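Malonyl coenzyme A-acyl carrier protein transacylase (Helicobacter pylori, PDB 2H1Y) probably catalyses transfer of the malonyl group from malonyl-CoA to holo acyl carrier protein, releasing coenzyme A. Local coordinates at residues V79-Y84 against V111-A116; L105-A110 against E254-Q259; A241-Y246 against V270-D275; V264-C269 against S287-L292. All coordinates share one frame; numbering follows the deposited sequence.

Contacts 1 and 2 share helix 105-116: contact 1 packs its C-terminal half against helix 69-90, contact 2 its first turns against helix 249-259, and their centres lie about 13 Å apart. Contacts 3 and 4 share helix 266-271 in the same way, with centres about 11 Å apart. Tyr246 of contact 3 joins the two pairs, its OH lying 2.7 Å from Glu107 OE1 of contact 2, a probable hydrogen bond. Contact 2 is next to the GHSLG sequence around Ser104, probably the nucleophile elbow of this acyltransferase family. Contact 4 stands apart from contact 1, with nearest atoms about 8 Å away.

Contact 1. Residues V79-Y84 against V111-A116; sequences VSYIAY and VSLSGA
Both tyrosines of 79-84 turn CG away from the backbone N and alongside the carbonyl carbon (chi1 -176° for Tyr84), while Leu113 sets its CG beside its own backbone N; these choices bring one leucine methyl between two rings set one helical turn apart. That methyl, CD2 of Leu113, lies over a face of Tyr84 in a CH-pi contact, 3.9 Å from the ring centroid and 30° off the ring normal. It is displaced toward the root of the ring, since its nearest atom there is Tyr84 CG at 3.5 Å. CB of Leu113 covers the same ring near its rim, and the two side chains run past each other in opposite directions. Tyr81 comes from the other side of the methyl at a slant, its CD2 3.6 Å from Leu113 CD2. The second methyl, Leu113 CD1, drops toward the helix backbone, 3.9 Å from Tyr84 CB and 4.2 Å from Ser80 O. One branched side chain therefore supplies most of this apolar contact between helices whose short axes pass 10.8 Å apart at a crossing angle of -49°. The hydroxyls of the nearby serines have partners elsewhere: Ser80 OG bonds to Leu283 O, and Ser112 OG to Tyr77 OH and Leu117 O. Beyond the tyrosines, Tyr81 meets Leu43 of helix 38-51 and the ring of Phe119, and Tyr84 reaches Leu17. Leu113 also touches Phe19, so this helix pair is packed against strand 15-19 of the mixed sheet.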
loop_
_atom_site.group_PDB
_atom_site.type_symbol
_atom_site.label_atom_id
_atom_site.label_comp_id
_atom_site.label_asym_id
_atom_site.label_seq_id
_atom_site.Cartn_x
_atom_site.Cartn_y
_atom_site.Cartn_z
ATOM N N VAL A 79 10.190 -3.453 -4.295
ATOM C CA VAL A 79 10.410 -2.389 -5.259
ATOM C C VAL A 79 10.333 -0.993 -4.581
ATOM O O VAL A 79 11.195 -0.126 -4.824
ATOM C CB VAL A 79 9.482 -2.553 -6.472
ATOM C CG1 VAL A 79 9.680 -1.423 -7.491
ATOM C CG2 VAL A 79 9.683 -3.960 -7.111
ATOM N N SER A 80 9.348 -0.776 -3.710
ATOM C CA SER A 80 9.313 0.476 -2.933
ATOM C C SER A 80 10.645 0.751 -2.221
ATOM O O SER A 80 11.176 1.863 -2.302
ATOM C CB SER A 80 8.180 0.464 -1.923
ATOM O OG SER A 80 6.933 0.554 -2.575
ATOM N N TYR A 81 11.184 -0.280 -1.559
ATOM C CA TYR A 81 12.448 -0.176 -0.811
ATOM C C TYR A 81 13.559 0.251 -1.737
ATOM O O TYR A 81 14.286 1.183 -1.430
ATOM C CB TYR A 81 12.814 -1.502 -0.125
ATOM C CG TYR A 81 13.984 -1.384 0.819
ATOM C CD1 TYR A 81 15.292 -1.611 0.370
ATOM C CD2 TYR A 81 13.796 -1.031 2.171
ATOM C CE1 TYR A 81 16.366 -1.491 1.211
ATOM C CE2 TYR A 81 14.880 -0.907 3.043
ATOM C CZ TYR A 81 16.167 -1.141 2.550
ATOM O OH TYR A 81 17.277 -1.035 3.371
ATOM N N ILE A 82 13.670 -0.436 -2.878
ATOM C CA ILE A 82 14.728 -0.167 -3.856
ATOM C C ILE A 82 14.600 1.240 -4.443
ATOM O O ILE A 82 15.574 2.002 -4.463
ATOM C CB ILE A 82 14.797 -1.247 -4.984
ATOM C CG1 ILE A 82 15.230 -2.585 -4.391
ATOM C CG2 ILE A 82 15.748 -0.811 -6.074
ATOM C CD1 ILE A 82 15.090 -3.755 -5.309
ATOM N N ALA A 83 13.397 1.576 -4.898
ATOM C CA ALA A 83 13.083 2.943 -5.319
ATOM C C ALA A 83 13.588 3.966 -4.306
ATOM O O ALA A 83 14.210 4.962 -4.690
ATOM C CB ALA A 83 11.591 3.107 -5.522
ATOM N N TYR A 84 13.333 3.711 -3.020
ATOM C CA TYR A 84 13.741 4.639 -1.964
ATOM C C TYR A 84 15.273 4.784 -1.820
ATOM O O TYR A 84 15.794 5.907 -1.781
ATOM C CB TYR A 84 13.125 4.254 -0.624
ATOM C CG TYR A 84 13.450 5.247 0.474
ATOM C CD1 TYR A 84 14.710 5.255 1.098
ATOM C CD2 TYR A 84 12.498 6.173 0.895
ATOM C CE1 TYR A 84 15.005 6.171 2.117
ATOM C CE2 TYR A 84 12.771 7.071 1.890
ATOM C CZ TYR A 84 14.026 7.068 2.501
ATOM O OH TYR A 84 14.279 7.982 3.483
ATOM N N VAL A 111 6.416 3.095 7.166
ATOM C CA VAL A 111 7.018 2.836 8.484
ATOM C C VAL A 111 8.456 2.283 8.392
ATOM O O VAL A 111 9.362 2.787 9.051
ATOM C CB VAL A 111 6.135 1.862 9.315
ATOM C CG1 VAL A 111 6.893 1.329 10.547
ATOM C CG2 VAL A 111 4.832 2.539 9.727
ATOM N N SER A 112 8.659 1.265 7.559
ATOM C CA SER A 112 9.975 0.673 7.390
ATOM C C SER A 112 11.006 1.689 6.946
ATOM O O SER A 112 12.064 1.836 7.556
ATOM C CB SER A 112 9.916 -0.483 6.401
ATOM O OG SER A 112 11.220 -0.891 6.017
ATOM N N LEU A 113 10.695 2.398 5.876
ATOM C CA LEU A 113 11.650 3.318 5.285
ATOM C C LEU A 113 11.891 4.528 6.163
ATOM O O LEU A 113 12.928 5.163 6.064
ATOM C CB LEU A 113 11.223 3.691 3.862
ATOM C CG LEU A 113 11.588 2.459 3.024
ATOM C CD1 LEU A 113 10.717 2.315 1.823
ATOM C CD2 LEU A 113 13.068 2.457 2.630
ATOM N N SER A 114 10.954 4.812 7.056
ATOM C CA SER A 114 11.172 5.812 8.091
ATOM C C SER A 114 12.349 5.430 8.998
ATOM O O SER A 114 13.043 6.307 9.525
ATOM C CB SER A 114 9.912 6.018 8.912
ATOM O OG SER A 114 9.899 7.325 9.422
ATOM N N GLY A 115 12.573 4.123 9.161
ATOM C CA GLY A 115 13.747 3.597 9.868
ATOM C C GLY A 115 13.387 2.642 11.000
ATOM O O GLY A 115 14.254 2.203 11.765
ATOM N N ALA A 116 12.101 2.323 11.098
ATOM C CA ALA A 116 11.585 1.514 12.182
ATOM C C ALA A 116 11.552 0.038 11.835
ATOM O O ALA A 116 11.032 -0.773 12.601
ATOM C CB ALA A 116 10.202 1.994 12.567
#

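Contact 2. Residues L105-A110 against E254-Q259; sequences LGEVSA and ELLSLQ
Glu107 lays the aliphatic part of its side chain across the end of Leu256, its CG 3.8 Å from Leu256 CD2. The Leu256 side chain crosses that of Val108 at about a right angle, with Val108 CG2 4.0 Å from Leu256 CD2, so one leucine methyl touches two successive residues of helix 105-116. The two helices run nearly antiparallel, 167° between their directions, with short axes 10.6 Å apart. Beyond its methylenes Glu107 stays extended, and its carboxylate meets the amide of Gln259, which arrives from the opposite direction on a chain bent at its second torsion. Gln259 NE2 donates to Glu107 OE2 at 3.2 Å with an N-H...O angle of 156°. It comes from well above the carboxylate plane, and the two flat groups stand almost perpendicular. The other oxygen, Glu107 OE1, accepts from a water at 2.9 Å; this water also donates to Leu255 O at 2.9 Å, tying the carboxylate to the backbone of the facing helix. Outside partners fix the remaining ends: Asn240 N and Tyr246 OH bond to the Glu107 carboxylate, while Gln259 holds Ser104 O through NE2 and Arg129 NH2 through OE1. Gln259 O also bonds to His210 ND1, so the residue links the probable nucleophile elbow to that histidine. With each oxygen of the buried carboxylate gripped by two partners, the surroundings would probably stabilise Glu107 in its ionised form.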
loop_
_atom_site.group_PDB
_atom_site.type_symbol
_atom_site.label_atom_id
_atom_site.label_comp_id
_atom_site.label_asym_id
_atom_site.label_seq_id
_atom_site.Cartn_x
_atom_site.Cartn_y
_atom_site.Cartn_z
ATOM N N LEU A 105 -1.014 -1.974 2.316
ATOM C CA LEU A 105 0.293 -2.594 2.505
ATOM C C LEU A 105 1.413 -1.567 2.380
ATOM O O LEU A 105 2.543 -1.812 2.806
ATOM C CB LEU A 105 0.501 -3.725 1.495
ATOM C CG LEU A 105 1.951 -4.056 1.137
ATOM C CD1 LEU A 105 2.625 -2.868 0.469
ATOM C CD2 LEU A 105 2.724 -4.490 2.373
ATOM N N GLY A 106 1.094 -0.418 1.795
ATOM C CA GLY A 106 2.059 0.651 1.638
ATOM C C GLY A 106 2.418 1.301 2.954
ATOM O O GLY A 106 3.505 1.882 3.091
ATOM N N GLU A 107 1.513 1.231 3.927
ATOM C CA GLU A 107 1.786 1.899 5.198
ATOM C C GLU A 107 2.997 1.282 5.910
ATOM O O GLU A 107 3.897 2.003 6.357
ATOM C CB GLU A 107 0.561 1.922 6.100
ATOM C CG GLU A 107 0.649 3.028 7.125
ATOM C CD GLU A 107 -0.647 3.262 7.837
ATOM O OE1 GLU A 107 -0.606 3.548 9.050
ATOM O OE2 GLU A 107 -1.712 3.151 7.190
ATOM N N VAL A 108 3.019 -0.054 5.968
ATOM C CA VAL A 108 4.172 -0.811 6.459
ATOM C C VAL A 108 5.443 -0.358 5.746
ATOM O O VAL A 108 6.418 0.033 6.409
ATOM C CB VAL A 108 3.993 -2.319 6.272
ATOM C CG1 VAL A 108 5.206 -3.065 6.846
ATOM C CG2 VAL A 108 2.703 -2.808 6.927
ATOM N N SER A 109 5.434 -0.379 4.413
ATOM C CA SER A 109 6.550 0.169 3.636
ATOM C C SER A 109 7.014 1.486 4.184
ATOM O O SER A 109 8.206 1.656 4.423
ATOM C CB SER A 109 6.188 0.382 2.173
ATOM O OG SER A 109 6.054 -0.850 1.505
ATOM N N ALA A 110 6.071 2.416 4.363
ATOM C CA ALA A 110 6.375 3.777 4.807
ATOM C C ALA A 110 7.041 3.785 6.203
ATOM O O ALA A 110 8.123 4.370 6.380
ATOM C CB ALA A 110 5.141 4.614 4.788
ATOM N N GLU A 254 0.175 -0.023 17.382
ATOM C CA GLU A 254 -1.246 0.205 17.492
ATOM C C GLU A 254 -1.902 0.473 16.129
ATOM O O GLU A 254 -2.939 -0.112 15.797
ATOM C CB GLU A 254 -1.496 1.372 18.453
ATOM C CG GLU A 254 -2.969 1.742 18.599
ATOM C CD GLU A 254 -3.202 3.043 19.350
ATOM O OE1 GLU A 254 -2.337 3.473 20.148
ATOM O OE2 GLU A 254 -4.279 3.640 19.143
ATOM N N LEU A 255 -1.306 1.359 15.343
ATOM C CA LEU A 255 -1.946 1.806 14.110
ATOM C C LEU A 255 -1.861 0.832 12.908
ATOM O O LEU A 255 -2.839 0.701 12.151
ATOM C CB LEU A 255 -1.527 3.236 13.763
ATOM C CG LEU A 255 -2.134 4.214 14.786
ATOM C CD1 LEU A 255 -1.474 5.553 14.771
ATOM C CD2 LEU A 255 -3.667 4.354 14.623
ATOM N N LEU A 256 -0.733 0.133 12.761
ATOM C CA LEU A 256 -0.620 -0.925 11.755
ATOM C C LEU A 256 -1.479 -2.135 12.115
ATOM O O LEU A 256 -1.773 -2.945 11.237
ATOM C CB LEU A 256 0.835 -1.353 11.533
ATOM C CG LEU A 256 1.778 -0.383 10.807
ATOM C CD1 LEU A 256 3.191 -0.924 10.706
ATOM C CD2 LEU A 256 1.266 -0.000 9.396
ATOM N N SER A 257 -1.882 -2.256 13.389
ATOM C CA SER A 257 -2.782 -3.341 13.836
ATOM C C SER A 257 -4.180 -3.003 13.392
ATOM O O SER A 257 -4.843 -3.765 12.699
ATOM C CB SER A 257 -2.862 -3.441 15.368
ATOM O OG SER A 257 -1.676 -3.901 15.984
ATOM N N LEU A 258 -4.607 -1.833 13.834
ATOM C CA LEU A 258 -5.956 -1.362 13.678
ATOM C C LEU A 258 -6.335 -1.183 12.196
ATOM O O LEU A 258 -7.492 -1.415 11.799
ATOM C CB LEU A 258 -6.080 -0.044 14.453
ATOM C CG LEU A 258 -7.432 0.404 14.999
ATOM C CD1 LEU A 258 -7.929 1.675 14.276
ATOM C CD2 LEU A 258 -8.483 -0.730 15.020
ATOM N N GLN A 259 -5.348 -0.783 11.399
ATOM C CA GLN A 259 -5.498 -0.634 9.963
ATOM C C GLN A 259 -6.270 -1.806 9.356
ATOM O O GLN A 259 -7.263 -1.596 8.650
ATOM C CB GLN A 259 -4.114 -0.517 9.319
ATOM C CG GLN A 259 -4.134 0.006 7.900
ATOM C CD GLN A 259 -3.131 -0.697 7.037
ATOM O OE1 GLN A 259 -3.106 -1.932 6.964
ATOM N NE2 GLN A 259 -2.280 0.078 6.385
HETATM O O HOH W 1 -3.161 2.895 10.344
#

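Contact 3. Residues A241-Y246 against V270-D275; sequences ATNEAY and VKSNND
Asn243 extends from the turn ahead of strand 245-246 toward Ser272 and Asn273, near the last turn of helix 266-271. Its backbone takes a left-handed conformation (phi 56°), and its amide group swings opposite the backbone N (chi1 -178°), carrying the end of the side chain nearer the helix than its CB direction would suggest. The modelled amide is probably turned over, so its two ends cannot be told apart with confidence; the end modelled as OD1 of Asn243 lies 2.7 Å from Ser272 OG. Ser272 folds its hydroxyl back beside its own backbone N (chi1 -51°), where OG bonds to Asp268 O one turn earlier. Asn273 adopts a similar first torsion, and its amide plane is steeply turned against that of Asn243. The Asn273 amide is held by Cys269 O at ND2 and by Arg276 NH1 at OD1. Within the turn, Thr242 OG1 donates to Glu244 OE1 at 3.1 Å and weakly accepts from Glu244 N. The small interface is thus polar: Ser272 OG and Asn273 ND2 bond to carbonyls of their own helix, and if the Ser272 proton goes to Asp268 O, an Asn243 amide turned back could offer OG an N-H.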
loop_
_atom_site.group_PDB
_atom_site.type_symbol
_atom_site.label_atom_id
_atom_site.label_comp_id
_atom_site.label_asym_id
_atom_site.label_seq_id
_atom_site.Cartn_x
_atom_site.Cartn_y
_atom_site.Cartn_z
ATOM N N ALA A 241 -5.827 4.300 9.030
ATOM C CA ALA A 241 -6.905 4.007 9.979
ATOM C C ALA A 241 -7.565 5.259 10.612
ATOM O O ALA A 241 -8.802 5.347 10.662
ATOM C CB ALA A 241 -6.435 3.027 11.033
ATOM N N THR A 242 -6.748 6.230 11.043
ATOM C CA THR A 242 -7.236 7.433 11.740
ATOM C C THR A 242 -6.949 8.761 11.021
ATOM O O THR A 242 -7.365 9.822 11.466
ATOM C CB THR A 242 -6.653 7.550 13.205
ATOM O OG1 THR A 242 -5.249 7.861 13.157
ATOM C CG2 THR A 242 -6.878 6.289 14.017
ATOM N N ASN A 243 -6.209 8.730 9.931
ATOM C CA ASN A 243 -5.836 9.967 9.260
ATOM C C ASN A 243 -5.112 10.943 10.194
ATOM O O ASN A 243 -5.249 12.157 10.072
ATOM C CB ASN A 243 -7.052 10.617 8.568
ATOM C CG ASN A 243 -6.688 11.890 7.799
ATOM O OD1 ASN A 243 -7.515 12.778 7.629
ATOM N ND2 ASN A 243 -5.445 11.989 7.362
ATOM N N GLU A 244 -4.323 10.390 11.109
ATOM C CA GLU A 244 -3.482 11.162 12.014
ATOM C C GLU A 244 -2.032 10.680 11.893
ATOM O O GLU A 244 -1.788 9.482 11.808
ATOM C CB GLU A 244 -3.986 11.026 13.463
ATOM C CG GLU A 244 -5.430 11.566 13.684
ATOM C CD GLU A 244 -6.089 11.104 15.003
ATOM O OE1 GLU A 244 -5.989 9.898 15.350
ATOM O OE2 GLU A 244 -6.727 11.955 15.684
ATOM N N ALA A 245 -1.085 11.625 11.873
ATOM C CA ALA A 245 0.351 11.340 11.781
ATOM C C ALA A 245 0.883 10.645 13.017
ATOM O O ALA A 245 0.358 10.853 14.094
ATOM C CB ALA A 245 1.130 12.635 11.553
ATOM N N TYR A 246 1.926 9.825 12.846
ATOM C CA TYR A 246 2.632 9.149 13.944
ATOM C C TYR A 246 4.091 8.878 13.618
ATOM O O TYR A 246 4.466 8.776 12.451
ATOM C CB TYR A 246 1.933 7.860 14.382
ATOM C CG TYR A 246 1.879 6.746 13.351
ATOM C CD1 TYR A 246 0.850 6.701 12.385
ATOM C CD2 TYR A 246 2.820 5.709 13.358
ATOM C CE1 TYR A 246 0.777 5.670 11.455
ATOM C CE2 TYR A 246 2.758 4.671 12.405
ATOM C CZ TYR A 246 1.729 4.659 11.470
ATOM O OH TYR A 246 1.652 3.650 10.546
ATOM N N VAL A 270 -5.012 12.112 1.996
ATOM C CA VAL A 270 -4.469 13.037 1.024
ATOM C C VAL A 270 -4.985 14.465 1.300
ATOM O O VAL A 270 -4.200 15.412 1.401
ATOM C CB VAL A 270 -4.704 12.561 -0.449
ATOM C CG1 VAL A 270 -4.189 13.578 -1.436
ATOM C CG2 VAL A 270 -3.999 11.247 -0.699
ATOM N N LYS A 271 -6.290 14.605 1.483
ATOM C CA LYS A 271 -6.904 15.923 1.685
ATOM C C LYS A 271 -6.372 16.671 2.919
ATOM O O LYS A 271 -5.927 17.809 2.815
ATOM C CB LYS A 271 -8.429 15.804 1.722
ATOM C CG LYS A 271 -9.051 15.335 0.397
ATOM C CD LYS A 271 -10.540 15.678 0.307
ATOM C CE LYS A 271 -11.085 15.419 -1.115
ATOM N NZ LYS A 271 -12.576 15.156 -1.159
ATOM N N SER A 272 -6.376 16.024 4.076
ATOM C CA SER A 272 -5.841 16.643 5.296
ATOM C C SER A 272 -4.359 17.041 5.186
ATOM O O SER A 272 -3.817 17.671 6.084
ATOM C CB SER A 272 -6.041 15.719 6.508
ATOM O OG SER A 272 -7.393 15.275 6.619
ATOM N N ASN A 273 -3.705 16.687 4.081
ATOM C CA ASN A 273 -2.254 16.778 4.037
ATOM C C ASN A 273 -1.705 17.407 2.776
ATOM O O ASN A 273 -0.523 17.741 2.719
ATOM C CB ASN A 273 -1.633 15.397 4.281
ATOM C CG ASN A 273 -1.832 14.916 5.709
ATOM O OD1 ASN A 273 -1.067 15.277 6.604
ATOM N ND2 ASN A 273 -2.863 14.097 5.930
ATOM N N ASN A 274 -2.575 17.581 1.783
ATOM C CA ASN A 274 -2.215 18.138 0.478
ATOM C C ASN A 274 -1.620 19.563 0.522
ATOM O O ASN A 274 -0.809 19.934 -0.337
ATOM C CB ASN A 274 -3.433 18.091 -0.458
ATOM C CG ASN A 274 -3.097 18.525 -1.875
ATOM O OD1 ASN A 274 -2.491 17.770 -2.636
ATOM N ND2 ASN A 274 -3.465 19.752 -2.226
ATOM N N ASP A 275 -2.024 20.349 1.523
ATOM C CA ASP A 275 -1.479 21.698 1.739
ATOM C C ASP A 275 -0.028 21.764 2.242
ATOM O O ASP A 275 0.657 22.776 2.053
ATOM C CB ASP A 275 -2.389 22.480 2.687
ATOM C CG ASP A 275 -3.781 22.722 2.095
ATOM O OD1 ASP A 275 -4.042 22.297 0.935
ATOM O OD2 ASP A 275 -4.614 23.352 2.797
#

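Contact 4. Residues V264-C269 against S287-L292; sequences VRYQDC and SVLKGL
Tyr266 points its ring into the first turns of helix 288-294, where Leu289 and Leu292 receive it. Ser287 occupies the N-cap position without a capping bond from its side chain, although its O accepts from Gly291 N at 2.8 Å. The first-turn amides are instead taken up by Glu282, whose two carboxylate oxygens bond to the N atoms of Leu289 and Lys290. Leu289 makes the tightest approach: its CG lies 3.3 Å from Tyr266 OH and 3.6 Å from Tyr266 CZ, at a slant to the ring. One turn on, Leu292 bends its CG back beside its own N and meets the ring likewise at a slant, with CD1 4.0 Å from Tyr266 CD2 and CB 4.0 Å from Tyr266 CE2. Leu289 thus meets the hydroxyl end and CE1, Leu292 the CD2 and CE2 atoms. Tyr266 reaches them with its CG anti to N (chi1 -176°), and its hydroxyl finds a polar partner in Asn293 OD1 just beyond. At the N-cap of the tyrosine's own helix, Arg265 NH1 forms a salt bridge with Asp268 OD2 at 2.8 Å. Tyr266 also rests on Leu18 and Leu101 of neighbouring parallel strands. Helix 288-294 joins parallel strands 279-283 and 301-304, a beta-alpha-beta crossover of the alpha/beta acyltransferase fold.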
loop_
_atom_site.group_PDB
_atom_site.type_symbol
_atom_site.label_atom_id
_atom_site.label_comp_id
_atom_site.label_asym_id
_atom_site.label_seq_id
_atom_site.Cartn_x
_atom_site.Cartn_y
_atom_site.Cartn_z
ATOM N N VAL A 264 -9.424 1.735 4.739
ATOM C CA VAL A 264 -8.285 2.531 4.321
ATOM C C VAL A 264 -8.870 3.860 3.883
ATOM O O VAL A 264 -9.626 3.929 2.909
ATOM C CB VAL A 264 -7.511 1.840 3.175
ATOM C CG1 VAL A 264 -6.481 2.794 2.518
ATOM C CG2 VAL A 264 -6.864 0.571 3.678
ATOM N N ARG A 265 -8.548 4.913 4.623
ATOM C CA ARG A 265 -9.106 6.236 4.340
ATOM C C ARG A 265 -8.163 7.073 3.505
ATOM O O ARG A 265 -7.757 8.174 3.906
ATOM C CB ARG A 265 -9.440 6.966 5.639
ATOM C CG ARG A 265 -10.522 6.320 6.461
ATOM C CD ARG A 265 -11.326 7.389 7.135
ATOM N NE ARG A 265 -10.714 7.782 8.398
ATOM C CZ ARG A 265 -10.773 9.005 8.922
ATOM N NH1 ARG A 265 -11.404 9.980 8.279
ATOM N NH2 ARG A 265 -10.188 9.249 10.091
ATOM N N TYR A 266 -7.826 6.556 2.329
ATOM C CA TYR A 266 -6.795 7.166 1.501
ATOM C C TYR A 266 -7.149 8.598 1.062
ATOM O O TYR A 266 -6.286 9.494 1.083
ATOM C CB TYR A 266 -6.431 6.270 0.304
ATOM C CG TYR A 266 -5.302 6.851 -0.484
ATOM C CD1 TYR A 266 -3.984 6.700 -0.069
ATOM C CD2 TYR A 266 -5.551 7.614 -1.618
ATOM C CE1 TYR A 266 -2.943 7.281 -0.797
ATOM C CE2 TYR A 266 -4.514 8.202 -2.353
ATOM C CZ TYR A 266 -3.220 8.030 -1.939
ATOM O OH TYR A 266 -2.205 8.615 -2.662
ATOM N N GLN A 267 -8.410 8.797 0.672
ATOM C CA GLN A 267 -8.976 10.129 0.401
ATOM C C GLN A 267 -8.758 11.174 1.516
ATOM O O GLN A 267 -8.163 12.231 1.278
ATOM C CB GLN A 267 -10.468 10.010 0.113
ATOM C CG GLN A 267 -11.170 11.339 0.088
ATOM C CD GLN A 267 -12.436 11.291 -0.719
ATOM O OE1 GLN A 267 -13.361 10.531 -0.417
ATOM N NE2 GLN A 267 -12.490 12.101 -1.755
ATOM N N ASP A 268 -9.241 10.879 2.720
ATOM C CA ASP A 268 -9.089 11.800 3.855
ATOM C C ASP A 268 -7.621 12.108 4.123
ATOM O O ASP A 268 -7.263 13.257 4.410
ATOM C CB ASP A 268 -9.766 11.257 5.120
ATOM C CG ASP A 268 -11.253 11.069 4.939
ATOM O OD1 ASP A 268 -11.844 11.885 4.210
ATOM O OD2 ASP A 268 -11.831 10.104 5.500
ATOM N N CYS A 269 -6.780 11.084 3.977
ATOM C CA CYS A 269 -5.348 11.212 4.222
ATOM C C CYS A 269 -4.684 12.202 3.285
ATOM O O CYS A 269 -3.901 13.039 3.736
ATOM C CB CYS A 269 -4.664 9.857 4.131
ATOM S SG CYS A 269 -4.981 8.814 5.545
ATOM N N SER A 287 1.467 3.161 -11.084
ATOM C CA SER A 287 1.049 4.547 -10.884
ATOM C C SER A 287 -0.350 4.661 -10.280
ATOM O O SER A 287 -1.033 5.676 -10.484
ATOM C CB SER A 287 1.075 5.291 -12.211
ATOM O OG SER A 287 2.374 5.227 -12.742
ATOM N N VAL A 288 -0.756 3.619 -9.549
ATOM C CA VAL A 288 -2.038 3.576 -8.829
ATOM C C VAL A 288 -2.304 4.810 -7.949
ATOM O O VAL A 288 -3.397 5.390 -7.991
ATOM C CB VAL A 288 -2.151 2.298 -7.967
ATOM C CG1 VAL A 288 -3.516 2.237 -7.254
ATOM C CG2 VAL A 288 -1.847 1.005 -8.827
ATOM N N LEU A 289 -1.317 5.226 -7.169
ATOM C CA LEU A 289 -1.531 6.387 -6.311
ATOM C C LEU A 289 -1.401 7.713 -7.095
ATOM O O LEU A 289 -2.097 8.698 -6.792
ATOM C CB LEU A 289 -0.637 6.337 -5.071
ATOM C CG LEU A 289 -1.124 5.685 -3.769
ATOM C CD1 LEU A 289 -1.984 4.439 -3.922
ATOM C CD2 LEU A 289 0.026 5.423 -2.803
ATOM N N LYS A 290 -0.551 7.737 -8.117
ATOM C CA LYS A 290 -0.612 8.827 -9.100
ATOM C C LYS A 290 -2.032 9.032 -9.644
ATOM O O LYS A 290 -2.498 10.171 -9.752
ATOM C CB LYS A 290 0.318 8.563 -10.282
ATOM C CG LYS A 290 0.695 9.814 -11.022
ATOM C CD LYS A 290 1.491 9.517 -12.274
ATOM C CE LYS A 290 2.011 10.818 -12.857
ATOM N NZ LYS A 290 2.727 10.595 -14.140
ATOM N N GLY A 291 -2.689 7.914 -9.989
ATOM C CA GLY A 291 -4.049 7.892 -10.518
ATOM C C GLY A 291 -5.039 8.440 -9.516
ATOM O O GLY A 291 -5.747 9.396 -9.821
ATOM N N LEU A 292 -5.064 7.871 -8.307
ATOM C CA LEU A 292 -6.002 8.310 -7.289
ATOM C C LEU A 292 -5.882 9.796 -6.954
ATOM O O LEU A 292 -6.880 10.432 -6.643
ATOM C CB LEU A 292 -5.895 7.459 -6.030
ATOM C CG LEU A 292 -6.211 5.959 -6.138
ATOM C CD1 LEU A 292 -6.025 5.261 -4.782
ATOM C CD2 LEU A 292 -7.628 5.658 -6.714
#